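Local atomic coordinates of DNA repair protein RAD2 (Saccharomyces cerevisiae, PDB entry 4Q0W), a protein that cuts single-stranded DNA as a magnesium-dependent endonuclease in nucleotide excision repair, making an incision essential for removing damage by ultraviolet light, bulky adducts or cross-linking agents. Residues Gly10-Pro15 with Leu223-Leu228; Thr55-Arg60 with Phe73-Gly78; Asn246-Met251 with Ile302-Asp307; Phe342-Thr345 with Pro350-Lys353. One frame throughout, in Å; residues are numbered along the deposited sequence. Where two conformers were deposited one is given.

Contact 1 (Gly10-Pro15 with Leu223-Leu228); sequences GPTARP and LKLLGL
Thr12 meets Leu225 and Leu226 through a single methyl group. Its CG2 runs tip to tip into Leu226, lying 3.7 Å from Leu226 CD1, and also brushes Leu225, with Thr12 CG2 4.1 Å from Leu225 CD1. No hydrogen bond crosses between Gly10-Pro15 and Leu223-Leu228, so the pairing is van der Waals contact between branched aliphatic ends. The first torsion of the threonine sorts its two branches: with chi1 at 70°, OG1 stands between the backbone N and the carbonyl carbon, while CG2 lies anti to that carbon and reaches the leucines. The hydroxyl is used locally, in a hydrogen bond with the carbonyl O of Ala9. Ile222, one turn back in helix 219-226, also packs against Thr12.

In fold terms, the contact joins the N-domain to the I-domain at one border of the mixed Rossmann-like sheet. Strand 14-17 is an outermost strand and runs antiparallel to strand 213-218, with Arg14 sharing backbone hydrogen bonds with Phe216; helix 219-226 follows directly on that neighbour strand. Further out, each segment has its own backbone brace. A 3-10 turn carries Thr12, closed by Ala13 N bonding to Gly10 O at 2.8 Å. Past the leucines, Gly227 takes up positive phi (76°) as the chain leaves the helix, its N still bonded to Leu223 O.

Contact 2 (Thr55-Arg60 with Phe73-Gly78); sequences TGFFRR and FVFDGG
Three phenylalanine rings come together here, with that of Phe57 touching both Phe73 and Phe75 through its far end. Phe57 CE2 lies 3.8 Å from Phe73 CE2, the two side chains running antiparallel alongside each other. One atom further round the same ring, Phe57 CZ approaches Phe75 CE2 at 4.1 Å, Phe75 reaching in from the facing side. In both strand residues CG lies anti to the carbonyl carbon (chi1 -86° in Phe73, -65° in Phe75), which brings the two rings to the end of Phe57. A fourth ring joins the group: Trp33 meets Phe57 with the planes about 55° apart and Phe73 with the planes nearly perpendicular.

Helix 52-66 and strand 70-75 supply these residues, and they close a beta-alpha-beta crossover of the N-domain, in which the chain leaves strand 25-29, passes through helices and returns as the adjacent parallel strand 70-75 of the Rossmann-like sheet. Alternation along the strand sends Phe73 and Phe75 to the helix 52-66 face, while Val74 packs on helix 172-181. The same phenylalanines are covered by helix 148-160, where Val154 touches Phe57 and Leu158 touches both strand residues. Replacing Phe57 by an alanine would probably open a gap between helix and strand, leaving the rings of Phe73 and Phe75 without a shared aromatic neighbour and freer to turn.

The strand ends at Phe75, and the next residue, Asp76, is probably a magnesium ligand, as in related nucleases; its OD1 takes a hydrogen bond from the backbone N of Ala172.

Contact 3 (Asn246-Met251 with Ile302-Asp307); sequences NGLKGM and IILDDD. With K (potassium ion), chain F; nucleotides of chain D.
Ile302 opens the segment by bringing its CD1 methyl to the backbone of Lys249, 3.7 Å from Lys249 O, while its other branch, CG2, lies 4.3 Å from Leu248 CD1. With chi1 at -60°, CG1 lies beside the backbone N and CG2 anti to it, which directs CD1 at Lys249 and CG2 at Leu248. Two positions on, Leu304 crosses Leu248 at about a right angle, with Leu304 CD2 3.9 Å from Leu248 CD1; Phe269 and Tyr273 of helix 266-278 also pack on Leu304. Asp305 then folds the chain into an Asx turn, its OD1 accepting from Asp307 N from above the carboxylate plane.

What these aliphatic groups back is the type II turn Leu248-Met251, with Gly250 at the positive-phi corner. Gly250 N donates a 2.7 Å hydrogen bond to OP1 of DC10 of chain D. A potassium ion is bound by Leu248 O at 3.0 Å and Met251 O at 3.1 Å, by OP2 of the same phosphate and by three waters. One of these waters donates to Asn246 O. Lying between helices 230-240 and 253-263, this potassium-bridged grip on a DNA phosphate is the hallmark of the helix-two-turn-helix motif (H2TH, also called H3TH) of the XPG/RAD2 nucleases.

Contact 4 (Phe342-Thr345 with Pro350-Lys353); sequences FMKT and PHEK
Lys344 is the residue through which Phe342-Thr345 touches Pro350-Lys353, lying against both Pro350 and His351. The setting is a short link between two consecutive helices, 336-347 and 351-361, with Pro350 at the N-cap position of the second; the CA atoms of Lys344 and Pro350 come within 5.8 Å.

Along the first segment, Phe342 faces back into the protein, packing on Leu157 of helix 148-160 and on Ile54 of helix 52-66. Met343 also covers Ile54, and its backbone is hydrogen-bonded to that of Trp349 in the connecting link, which ties the two helices together beside the contact. Lys344 comes next. Its CG is anti to the backbone N (chi1 176°), and a bend at the second torsion (chi2 77°) carries the chain over toward the proline, where NZ lies 4.4 Å from Pro350 CA. The base of the same side chain meets the imidazole at its edge, near the ring plane, with Lys344 CB 4.2 Å from His351 NE2. Thr345 turns its hydroxyl to Ser341 O, one helical turn back.

On the second helix, Lys353 N makes a weak bond to Pro350 O, and the Lys353 side chain forms a cation-pi contact with Trp349. Lys344, Pro350 and His351 all touch a crystal neighbour, which may influence how they lie. No hydrogen bond or salt bridge joins the segments: Lys344 NZ and His351 NE2 stay 6.0 Å apart.

Burial separates the four contacts. The touching residues of contact 2 are all buried, and its chemistry is aromatic; contacts 1 and 3 are partly buried and aliphatic; contact 4 is a surface contact in which a lysine side chain lies against a proline and the edge of an imidazole. Contacts 1 and 2 reach the same sheet, one at its border strand and the other within it, their centres 28 Å apart, and contact 2 is nested inside the chain loop closed by contact 1. Contact 4 adjoins contact 2, where Phe58 CD2 meets Met343 CE at 3.5 Å, bringing helix 336-347 against helix 52-66. Contact 3, across the chain's centre from contact 2, adds direct DNA and potassium binding to its apolar packing.

Contact 1 (Gly10-Pro15 with Leu223-Leu228)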
loop_
_atom_site.group_PDB
_atom_site.type_symbol
_atom_site.label_atom_id
_atom_site.label_comp_id
_atom_site.label_asym_id
_atom_site.label_seq_id
_atom_site.Cartn_x
_atom_site.Cartn_y
_atom_site.Cartn_z
ATOM N N GLY A 10 -3.920 18.942 -0.381
ATOM C CA GLY A 10 -4.707 18.822 -1.603
ATOM C C GLY A 10 -6.136 19.337 -1.551
ATOM O O GLY A 10 -6.497 20.216 -2.337
ATOM N N PRO A 11 -6.954 18.818 -0.612
ATOM C CA PRO A 11 -8.363 19.228 -0.595
ATOM C C PRO A 11 -8.574 20.705 -0.316
ATOM O O PRO A 11 -9.705 21.155 -0.453
ATOM C CB PRO A 11 -8.983 18.371 0.529
ATOM C CG PRO A 11 -7.841 17.882 1.333
ATOM C CD PRO A 11 -6.675 17.771 0.390
ATOM N N THR A 12 -7.532 21.456 0.039
ATOM C CA THR A 12 -7.725 22.896 0.206
ATOM C C THR A 12 -7.388 23.660 -1.076
ATOM O O THR A 12 -7.496 24.886 -1.121
ATOM C CB THR A 12 -6.876 23.457 1.338
ATOM O OG1 THR A 12 -5.498 23.430 0.941
ATOM C CG2 THR A 12 -7.077 22.618 2.630
ATOM N N ALA A 13 -6.945 22.939 -2.102
ATOM C CA ALA A 13 -6.510 23.592 -3.340
ATOM C C ALA A 13 -7.706 24.218 -4.035
ATOM O O ALA A 13 -8.791 23.629 -4.070
ATOM C CB ALA A 13 -5.861 22.595 -4.267
ATOM N N ARG A 14 -7.494 25.395 -4.610
ATOM C CA ARG A 14 -8.520 26.046 -5.412
ATOM C C ARG A 14 -8.023 26.273 -6.839
ATOM O O ARG A 14 -6.973 26.891 -7.048
ATOM C CB ARG A 14 -8.935 27.365 -4.769
ATOM C CG ARG A 14 -9.680 27.171 -3.457
ATOM C CD ARG A 14 -11.151 26.817 -3.694
ATOM N NE ARG A 14 -11.955 28.004 -4.012
ATOM C CZ ARG A 14 -12.325 28.919 -3.113
ATOM N NH1 ARG A 14 -11.955 28.787 -1.844
ATOM N NH2 ARG A 14 -13.062 29.968 -3.477
ATOM N N PRO A 15 -8.772 25.755 -7.823
ATOM C CA PRO A 15 -8.425 25.902 -9.241
ATOM C C PRO A 15 -8.481 27.361 -9.643
ATOM O O PRO A 15 -9.448 28.057 -9.328
ATOM C CB PRO A 15 -9.529 25.120 -9.957
ATOM C CG PRO A 15 -10.068 24.164 -8.903
ATOM C CD PRO A 15 -9.991 24.949 -7.631
ATOM N N LEU A 223 -4.628 26.632 7.462
ATOM C CA LEU A 223 -4.925 26.892 8.873
ATOM C C LEU A 223 -6.418 26.749 9.161
ATOM O O LEU A 223 -6.815 25.941 10.001
ATOM C CB LEU A 223 -4.472 28.302 9.260
ATOM C CG LEU A 223 -3.968 28.595 10.682
ATOM C CD1 LEU A 223 -4.348 30.000 11.098
ATOM C CD2 LEU A 223 -4.427 27.572 11.718
ATOM N N LYS A 224 -7.238 27.534 8.463
ATOM C CA LYS A 224 -8.680 27.529 8.687
ATOM C C LYS A 224 -9.329 26.184 8.433
ATOM O O LYS A 224 -10.195 25.770 9.192
ATOM C CB LYS A 224 -9.375 28.585 7.827
ATOM C CG LYS A 224 -9.210 29.997 8.331
ATOM C CD LYS A 224 -9.848 31.002 7.367
ATOM C CE LYS A 224 -9.525 32.438 7.774
ATOM N NZ LYS A 224 -9.987 33.411 6.749
ATOM N N LEU A 225 -8.936 25.498 7.365
ATOM C CA LEU A 225 -9.632 24.264 7.009
ATOM C C LEU A 225 -9.021 23.000 7.616
ATOM O O LEU A 225 -9.724 22.011 7.835
ATOM C CB LEU A 225 -9.731 24.125 5.490
ATOM C CG LEU A 225 -10.263 25.362 4.766
ATOM C CD1 LEU A 225 -10.311 25.131 3.252
ATOM C CD2 LEU A 225 -11.631 25.769 5.316
ATOM N N LEU A 226 -7.718 23.018 7.884
ATOM C CA LEU A 226 -7.051 21.813 8.380
ATOM C C LEU A 226 -6.553 21.973 9.814
ATOM O O LEU A 226 -6.167 20.994 10.462
ATOM C CB LEU A 226 -5.892 21.417 7.465
ATOM C CG LEU A 226 -6.277 21.015 6.041
ATOM C CD1 LEU A 226 -5.036 20.857 5.182
ATOM C CD2 LEU A 226 -7.079 19.728 6.058
ATOM N N GLY A 227 -6.566 23.206 10.310
ATOM C CA GLY A 227 -6.148 23.458 11.672
ATOM C C GLY A 227 -4.642 23.406 11.793
ATOM O O GLY A 227 -4.129 23.216 12.888
ATOM N N LEU A 228 -3.934 23.581 10.677
ATOM C CA LEU A 228 -2.474 23.481 10.695
ATOM C C LEU A 228 -1.819 24.838 10.546
ATOM O O LEU A 228 -2.016 25.522 9.528
ATOM C CB LEU A 228 -1.979 22.530 9.597
ATOM C CG LEU A 228 -2.490 21.089 9.711
ATOM C CD1 LEU A 228 -2.069 20.229 8.514
ATOM C CD2 LEU A 228 -2.001 20.470 11.011
#

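Contact 2 (Thr55-Arg60 with Phe73-Gly78)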
loop_
_atom_site.group_PDB
_atom_site.type_symbol
_atom_site.label_atom_id
_atom_site.label_comp_id
_atom_site.label_asym_id
_atom_site.label_seq_id
_atom_site.Cartn_x
_atom_site.Cartn_y
_atom_site.Cartn_z
ATOM N N THR A 55 15.504 24.625 -24.314
ATOM C CA THR A 55 14.171 24.411 -24.863
ATOM C C THR A 55 13.124 24.485 -23.747
ATOM O O THR A 55 12.092 25.146 -23.889
ATOM C CB THR A 55 14.074 23.038 -25.563
ATOM O OG1 THR A 55 15.022 22.983 -26.634
ATOM C CG2 THR A 55 12.683 22.805 -26.125
ATOM N N GLY A 56 13.412 23.814 -22.632
ATOM C CA GLY A 56 12.506 23.763 -21.496
ATOM C C GLY A 56 12.260 25.130 -20.893
ATOM O O GLY A 56 11.111 25.538 -20.733
ATOM N N PHE A 57 13.335 25.836 -20.548
ATOM C CA PHE A 57 13.201 27.177 -19.994
ATOM C C PHE A 57 12.465 28.109 -20.950
ATOM O O PHE A 57 11.576 28.852 -20.517
ATOM C CB PHE A 57 14.560 27.774 -19.642
ATOM C CG PHE A 57 14.976 27.540 -18.215
ATOM C CD1 PHE A 57 15.493 26.312 -17.821
ATOM C CD2 PHE A 57 14.871 28.557 -17.271
ATOM C CE1 PHE A 57 15.887 26.095 -16.513
ATOM C CE2 PHE A 57 15.264 28.348 -15.958
ATOM C CZ PHE A 57 15.773 27.110 -15.580
ATOM N N PHE A 58 12.821 28.067 -22.238
ATOM C CA PHE A 58 12.197 28.962 -23.218
ATOM C C PHE A 58 10.668 28.797 -23.259
ATOM O O PHE A 58 9.924 29.780 -23.239
ATOM C CB PHE A 58 12.805 28.764 -24.621
ATOM C CG PHE A 58 12.267 29.722 -25.664
ATOM C CD1 PHE A 58 11.126 29.414 -26.397
ATOM C CD2 PHE A 58 12.919 30.926 -25.926
ATOM C CE1 PHE A 58 10.630 30.303 -27.365
ATOM C CE2 PHE A 58 12.430 31.815 -26.887
ATOM C CZ PHE A 58 11.285 31.498 -27.601
ATOM N N ARG A 59 10.216 27.552 -23.327
ATOM C CA ARG A 59 8.794 27.241 -23.380
ATOM C C ARG A 59 8.028 27.709 -22.131
ATOM O O ARG A 59 6.895 28.213 -22.225
ATOM C CB ARG A 59 8.620 25.729 -23.558
ATOM C CG ARG A 59 7.169 25.259 -23.607
ATOM C CD ARG A 59 7.092 23.751 -23.842
ATOM N N ARG A 60 8.632 27.532 -20.959
ATOM C CA ARG A 60 7.976 27.955 -19.722
ATOM C C ARG A 60 7.942 29.475 -19.594
ATOM O O ARG A 60 6.945 30.044 -19.153
ATOM C CB ARG A 60 8.642 27.304 -18.501
ATOM C CG ARG A 60 8.417 25.804 -18.449
ATOM C CD ARG A 60 8.836 25.213 -17.111
ATOM N NE ARG A 60 8.497 23.800 -17.017
ATOM C CZ ARG A 60 8.741 23.049 -15.948
ATOM N NH1 ARG A 60 9.319 23.584 -14.882
ATOM N NH2 ARG A 60 8.409 21.766 -15.944
ATOM N N PHE A 73 12.897 34.876 -11.405
ATOM C CA PHE A 73 13.413 33.526 -11.285
ATOM C C PHE A 73 14.343 33.416 -10.085
ATOM O O PHE A 73 15.181 34.294 -9.838
ATOM C CB PHE A 73 14.109 33.091 -12.589
ATOM C CG PHE A 73 13.160 32.519 -13.605
ATOM C CD1 PHE A 73 12.103 33.287 -14.099
ATOM C CD2 PHE A 73 13.306 31.217 -14.057
ATOM C CE1 PHE A 73 11.208 32.762 -15.037
ATOM C CE2 PHE A 73 12.419 30.679 -15.000
ATOM C CZ PHE A 73 11.367 31.453 -15.485
ATOM N N VAL A 74 14.190 32.335 -9.332
ATOM C CA VAL A 74 15.042 32.122 -8.166
ATOM C C VAL A 74 15.778 30.801 -8.310
ATOM O O VAL A 74 15.152 29.759 -8.565
ATOM C CB VAL A 74 14.236 32.148 -6.847
ATOM C CG1 VAL A 74 15.172 31.957 -5.647
ATOM C CG2 VAL A 74 13.488 33.462 -6.720
ATOM N N PHE A 75 17.105 30.857 -8.170
ATOM C CA PHE A 75 17.947 29.667 -8.235
ATOM C C PHE A 75 18.504 29.297 -6.855
ATOM O O PHE A 75 18.628 30.163 -5.986
ATOM C CB PHE A 75 19.098 29.887 -9.231
ATOM C CG PHE A 75 18.634 30.058 -10.659
ATOM C CD1 PHE A 75 18.297 31.314 -11.151
ATOM C CD2 PHE A 75 18.513 28.957 -11.499
ATOM C CE1 PHE A 75 17.865 31.474 -12.465
ATOM C CE2 PHE A 75 18.079 29.106 -12.820
ATOM C CZ PHE A 75 17.752 30.363 -13.298
ATOM N N ASP A 76 18.824 28.016 -6.652
ATOM C CA ASP A 76 19.479 27.577 -5.416
ATOM C C ASP A 76 20.901 28.120 -5.329
ATOM O O ASP A 76 21.604 28.188 -6.344
ATOM C CB ASP A 76 19.592 26.051 -5.382
ATOM C CG ASP A 76 18.365 25.377 -4.816
ATOM O OD1 ASP A 76 17.531 26.054 -4.172
ATOM O OD2 ASP A 76 18.241 24.154 -5.020
ATOM N N GLY A 77 21.321 28.503 -4.126
ATOM C CA GLY A 77 22.737 28.662 -3.835
ATOM C C GLY A 77 23.232 27.356 -3.233
ATOM O O GLY A 77 23.209 26.308 -3.888
ATOM N N GLY A 78 23.629 27.389 -1.968
ATOM C CA GLY A 78 24.151 26.190 -1.340
ATOM C C GLY A 78 23.105 25.175 -0.892
ATOM O O GLY A 78 21.889 25.412 -0.960
#

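Contact 3 (Asn246-Met251 with Ile302-Asp307)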
loop_
_atom_site.group_PDB
_atom_site.type_symbol
_atom_site.label_atom_id
_atom_site.label_comp_id
_atom_site.label_asym_id
_atom_site.label_seq_id
_atom_site.Cartn_x
_atom_site.Cartn_y
_atom_site.Cartn_z
ATOM N N ASN A 246 14.442 12.674 8.656
ATOM C CA ASN A 246 13.962 11.407 8.121
ATOM C C ASN A 246 12.677 10.887 8.787
ATOM O O ASN A 246 12.203 9.799 8.471
ATOM C CB ASN A 246 15.106 10.376 8.114
ATOM C CG ASN A 246 16.167 10.716 7.062
ATOM O OD1 ASN A 246 15.823 11.003 5.912
ATOM N ND2 ASN A 246 17.448 10.729 7.457
ATOM N N GLY A 247 12.097 11.674 9.688
ATOM C CA GLY A 247 10.782 11.338 10.224
ATOM C C GLY A 247 10.732 10.035 11.002
ATOM O O GLY A 247 11.764 9.542 11.466
ATOM N N LEU A 248 9.537 9.468 11.154
ATOM C CA LEU A 248 9.397 8.253 11.954
ATOM C C LEU A 248 8.819 7.105 11.142
ATOM O O LEU A 248 7.838 7.285 10.410
ATOM C CB LEU A 248 8.493 8.499 13.164
ATOM C CG LEU A 248 8.935 9.510 14.217
ATOM C CD1 LEU A 248 7.943 9.490 15.376
ATOM C CD2 LEU A 248 10.350 9.223 14.717
ATOM N N LYS A 249 9.409 5.923 11.286
ATOM C CA LYS A 249 8.863 4.741 10.629
ATOM C C LYS A 249 7.406 4.535 11.041
ATOM O O LYS A 249 7.046 4.711 12.210
ATOM C CB LYS A 249 9.684 3.500 10.971
ATOM C CG LYS A 249 9.081 2.208 10.424
ATOM C CD LYS A 249 9.918 0.987 10.761
ATOM C CE LYS A 249 9.280 -0.272 10.171
ATOM N NZ LYS A 249 10.020 -1.505 10.553
ATOM N N GLY A 250 6.558 4.202 10.074
ATOM C CA GLY A 250 5.163 3.938 10.364
ATOM C C GLY A 250 4.295 5.185 10.322
ATOM O O GLY A 250 3.067 5.078 10.319
ATOM N N MET A 251 4.915 6.365 10.292
ATOM C CA MET A 251 4.128 7.591 10.234
ATOM C C MET A 251 3.863 8.063 8.796
ATOM O O MET A 251 4.691 8.750 8.186
ATOM C CB MET A 251 4.775 8.715 11.044
ATOM C CG MET A 251 4.865 8.443 12.542
ATOM S SD MET A 251 3.274 8.555 13.412
ATOM C CE MET A 251 2.969 6.800 13.685
ATOM N N ILE A 302 10.440 2.654 17.994
ATOM C CA ILE A 302 10.564 4.103 17.956
ATOM C C ILE A 302 11.255 4.600 19.223
ATOM O O ILE A 302 10.916 4.186 20.330
ATOM C CB ILE A 302 9.190 4.799 17.812
ATOM C CG1 ILE A 302 8.490 4.367 16.516
ATOM C CG2 ILE A 302 9.369 6.322 17.846
ATOM C CD1 ILE A 302 9.238 4.747 15.248
ATOM N N ILE A 303 12.223 5.484 19.042
ATOM C CA ILE A 303 12.914 6.121 20.148
ATOM C C ILE A 303 12.711 7.619 20.010
ATOM O O ILE A 303 13.079 8.203 18.993
ATOM C CB ILE A 303 14.428 5.821 20.100
ATOM C CG1 ILE A 303 14.683 4.316 20.197
ATOM C CG2 ILE A 303 15.168 6.566 21.221
ATOM C CD1 ILE A 303 16.093 3.925 19.792
ATOM N N LEU A 304 12.119 8.241 21.019
ATOM C CA LEU A 304 11.970 9.696 21.010
ATOM C C LEU A 304 12.855 10.286 22.102
ATOM O O LEU A 304 12.548 10.173 23.303
ATOM C CB LEU A 304 10.511 10.101 21.210
ATOM C CG LEU A 304 9.538 9.358 20.288
ATOM C CD1 LEU A 304 8.097 9.725 20.623
ATOM C CD2 LEU A 304 9.834 9.703 18.824
ATOM N N ASP A 305 13.951 10.906 21.673
ATOM C CA ASP A 305 14.979 11.397 22.576
ATOM C C ASP A 305 14.959 12.924 22.611
ATOM O O ASP A 305 13.948 13.533 22.261
ATOM C CB ASP A 305 16.342 10.869 22.129
ATOM C CG ASP A 305 16.648 11.185 20.661
ATOM O OD1 ASP A 305 16.157 12.212 20.130
ATOM O OD2 ASP A 305 17.413 10.414 20.036
ATOM N N ASP A 306 16.074 13.540 23.006
ATOM C CA ASP A 306 16.132 15.003 23.146
ATOM C C ASP A 306 16.197 15.737 21.813
ATOM O O ASP A 306 16.038 16.957 21.753
ATOM C CB ASP A 306 17.311 15.413 24.032
ATOM C CG ASP A 306 17.176 14.891 25.440
ATOM O OD1 ASP A 306 16.089 15.059 26.026
ATOM O OD2 ASP A 306 18.144 14.291 25.951
ATOM N N ASP A 307 16.434 14.998 20.736
ATOM C CA ASP A 307 16.373 15.599 19.420
ATOM C C ASP A 307 14.943 15.566 18.891
ATOM O O ASP A 307 14.687 15.912 17.734
ATOM C CB ASP A 307 17.329 14.895 18.452
ATOM C CG ASP A 307 17.611 15.717 17.205
ATOM O OD1 ASP A 307 17.614 16.964 17.297
ATOM O OD2 ASP A 307 17.827 15.115 16.130
HETATM K K K F . 7.505 7.632 7.488
ATOM P P DC D 10 6.000 4.066 6.437
ATOM O OP1 DC D 10 6.902 3.557 7.510
ATOM O OP2 DC D 10 5.881 5.522 6.173
ATOM O "O5'" DC D 10 6.405 3.370 5.060
ATOM C "C5'" DC D 10 6.543 1.956 5.126
ATOM C "C4'" DC D 10 6.936 1.429 3.767
ATOM O "O4'" DC D 10 5.792 1.463 2.883
ATOM C "C3'" DC D 10 8.055 2.207 3.074
ATOM O "O3'" DC D 10 9.059 1.226 2.835
ATOM C "C2'" DC D 10 7.402 2.759 1.800
ATOM C "C1'" DC D 10 6.244 1.780 1.587
ATOM N N1 DC D 10 5.013 2.241 0.883
ATOM C C2 DC D 10 4.569 1.499 -0.220
ATOM O O2 DC D 10 5.233 0.520 -0.575
ATOM N N3 DC D 10 3.447 1.883 -0.874
ATOM C C4 DC D 10 2.769 2.948 -0.449
ATOM N N4 DC D 10 1.663 3.272 -1.126
ATOM C C5 DC D 10 3.200 3.717 0.685
ATOM C C6 DC D 10 4.317 3.333 1.322
ATOM P P DA D 9 -0.484 6.083 7.342
ATOM O OP1 DA D 9 -0.002 6.726 8.594
ATOM O OP2 DA D 9 -0.957 6.940 6.225
ATOM O "O5'" DA D 9 0.658 5.097 6.800
ATOM C "C5'" DA D 9 1.160 4.084 7.668
ATOM C "C4'" DA D 9 2.230 3.278 6.963
ATOM O "O4'" DA D 9 1.640 2.535 5.865
ATOM C "C3'" DA D 9 3.375 4.082 6.349
ATOM O "O3'" DA D 9 4.557 3.431 6.765
ATOM C "C2'" DA D 9 3.151 3.989 4.835
ATOM C "C1'" DA D 9 2.476 2.626 4.728
ATOM N N9 DA D 9 1.570 2.438 3.602
ATOM C C8 DA D 9 0.497 3.229 3.273
ATOM N N7 DA D 9 -0.157 2.808 2.222
ATOM C C5 DA D 9 0.522 1.658 1.839
ATOM C C6 DA D 9 0.316 0.754 0.779
ATOM N N6 DA D 9 -0.689 0.893 -0.100
ATOM N N1 DA D 9 1.178 -0.289 0.666
ATOM C C2 DA D 9 2.175 -0.402 1.562
ATOM N N3 DA D 9 2.468 0.402 2.595
ATOM C C4 DA D 9 1.592 1.413 2.680
HETATM O O HOH W 1 9.583 9.087 6.965
HETATM O O HOH W 2 6.967 9.236 5.479
HETATM O O HOH W 3 9.638 6.382 6.807
#

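Contact 4 (Phe342-Thr345 with Pro350-Lys353)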
loop_
_atom_site.group_PDB
_atom_site.type_symbol
_atom_site.label_atom_id
_atom_site.label_comp_id
_atom_site.label_asym_id
_atom_site.label_seq_id
_atom_site.Cartn_x
_atom_site.Cartn_y
_atom_site.Cartn_z
ATOM N N PHE A 342 20.440 34.103 -29.844
ATOM C CA PHE A 342 20.623 33.107 -28.781
ATOM C C PHE A 342 20.058 31.757 -29.171
ATOM O O PHE A 342 20.748 30.741 -29.072
ATOM C CB PHE A 342 19.979 33.560 -27.472
ATOM C CG PHE A 342 20.235 32.619 -26.316
ATOM C CD1 PHE A 342 21.377 32.758 -25.541
ATOM C CD2 PHE A 342 19.340 31.589 -26.016
ATOM C CE1 PHE A 342 21.627 31.897 -24.465
ATOM C CE2 PHE A 342 19.581 30.713 -24.941
ATOM C CZ PHE A 342 20.728 30.871 -24.169
ATOM N N MET A 343 18.789 31.745 -29.581
ATOM C CA MET A 343 18.125 30.511 -29.998
ATOM C C MET A 343 18.757 29.909 -31.262
ATOM O O MET A 343 18.785 28.682 -31.441
ATOM C CB MET A 343 16.627 30.752 -30.220
ATOM C CG MET A 343 15.868 31.181 -28.959
ATOM S SD MET A 343 16.023 29.994 -27.600
ATOM C CE MET A 343 14.737 28.806 -28.033
ATOM N N LYS A 344 19.261 30.775 -32.135
ATOM C CA LYS A 344 19.954 30.325 -33.343
ATOM C C LYS A 344 21.178 29.535 -32.930
ATOM O O LYS A 344 21.356 28.379 -33.314
ATOM C CB LYS A 344 20.405 31.536 -34.161
ATOM C CG LYS A 344 21.222 31.181 -35.383
ATOM C CD LYS A 344 20.328 30.681 -36.494
ATOM C CE LYS A 344 21.118 30.524 -37.791
ATOM N NZ LYS A 344 20.265 29.943 -38.866
ATOM N N THR A 345 22.004 30.177 -32.113
ATOM C CA THR A 345 23.247 29.596 -31.644
ATOM C C THR A 345 23.034 28.311 -30.842
ATOM O O THR A 345 23.735 27.320 -31.061
ATOM C CB THR A 345 24.007 30.609 -30.780
ATOM O OG1 THR A 345 24.427 31.715 -31.592
ATOM C CG2 THR A 345 25.217 29.964 -30.136
ATOM N N PRO A 350 15.983 29.062 -36.787
ATOM C CA PRO A 350 16.080 30.255 -37.638
ATOM C C PRO A 350 15.318 31.412 -36.993
ATOM O O PRO A 350 14.366 31.166 -36.247
ATOM C CB PRO A 350 15.409 29.822 -38.951
ATOM C CG PRO A 350 14.613 28.602 -38.624
ATOM C CD PRO A 350 15.308 27.937 -37.461
ATOM N N HIS A 351 15.740 32.645 -37.249
ATOM C CA HIS A 351 15.094 33.808 -36.640
ATOM C C HIS A 351 13.574 33.833 -36.841
ATOM O O HIS A 351 12.828 34.227 -35.935
ATOM C CB HIS A 351 15.722 35.106 -37.149
ATOM C CG HIS A 351 17.146 35.293 -36.723
ATOM N ND1 HIS A 351 17.839 36.466 -36.927
ATOM C CD2 HIS A 351 18.004 34.447 -36.101
ATOM C CE1 HIS A 351 19.065 36.339 -36.446
ATOM N NE2 HIS A 351 19.190 35.124 -35.942
ATOM N N GLU A 352 13.116 33.404 -38.014
ATOM C CA GLU A 352 11.685 33.446 -38.316
ATOM C C GLU A 352 10.887 32.531 -37.387
ATOM O O GLU A 352 9.745 32.830 -37.048
ATOM C CB GLU A 352 11.421 33.081 -39.783
ATOM N N LYS A 353 11.494 31.415 -36.994
ATOM C CA LYS A 353 10.908 30.512 -36.006
ATOM C C LYS A 353 10.764 31.226 -34.663
ATOM O O LYS A 353 9.707 31.167 -34.034
ATOM C CB LYS A 353 11.780 29.263 -35.850
ATOM C CG LYS A 353 11.211 28.189 -34.909
ATOM C CD LYS A 353 12.063 26.907 -34.947
ATOM C CE LYS A 353 11.610 25.886 -33.905
ATOM N NZ LYS A 353 10.145 25.608 -33.971
#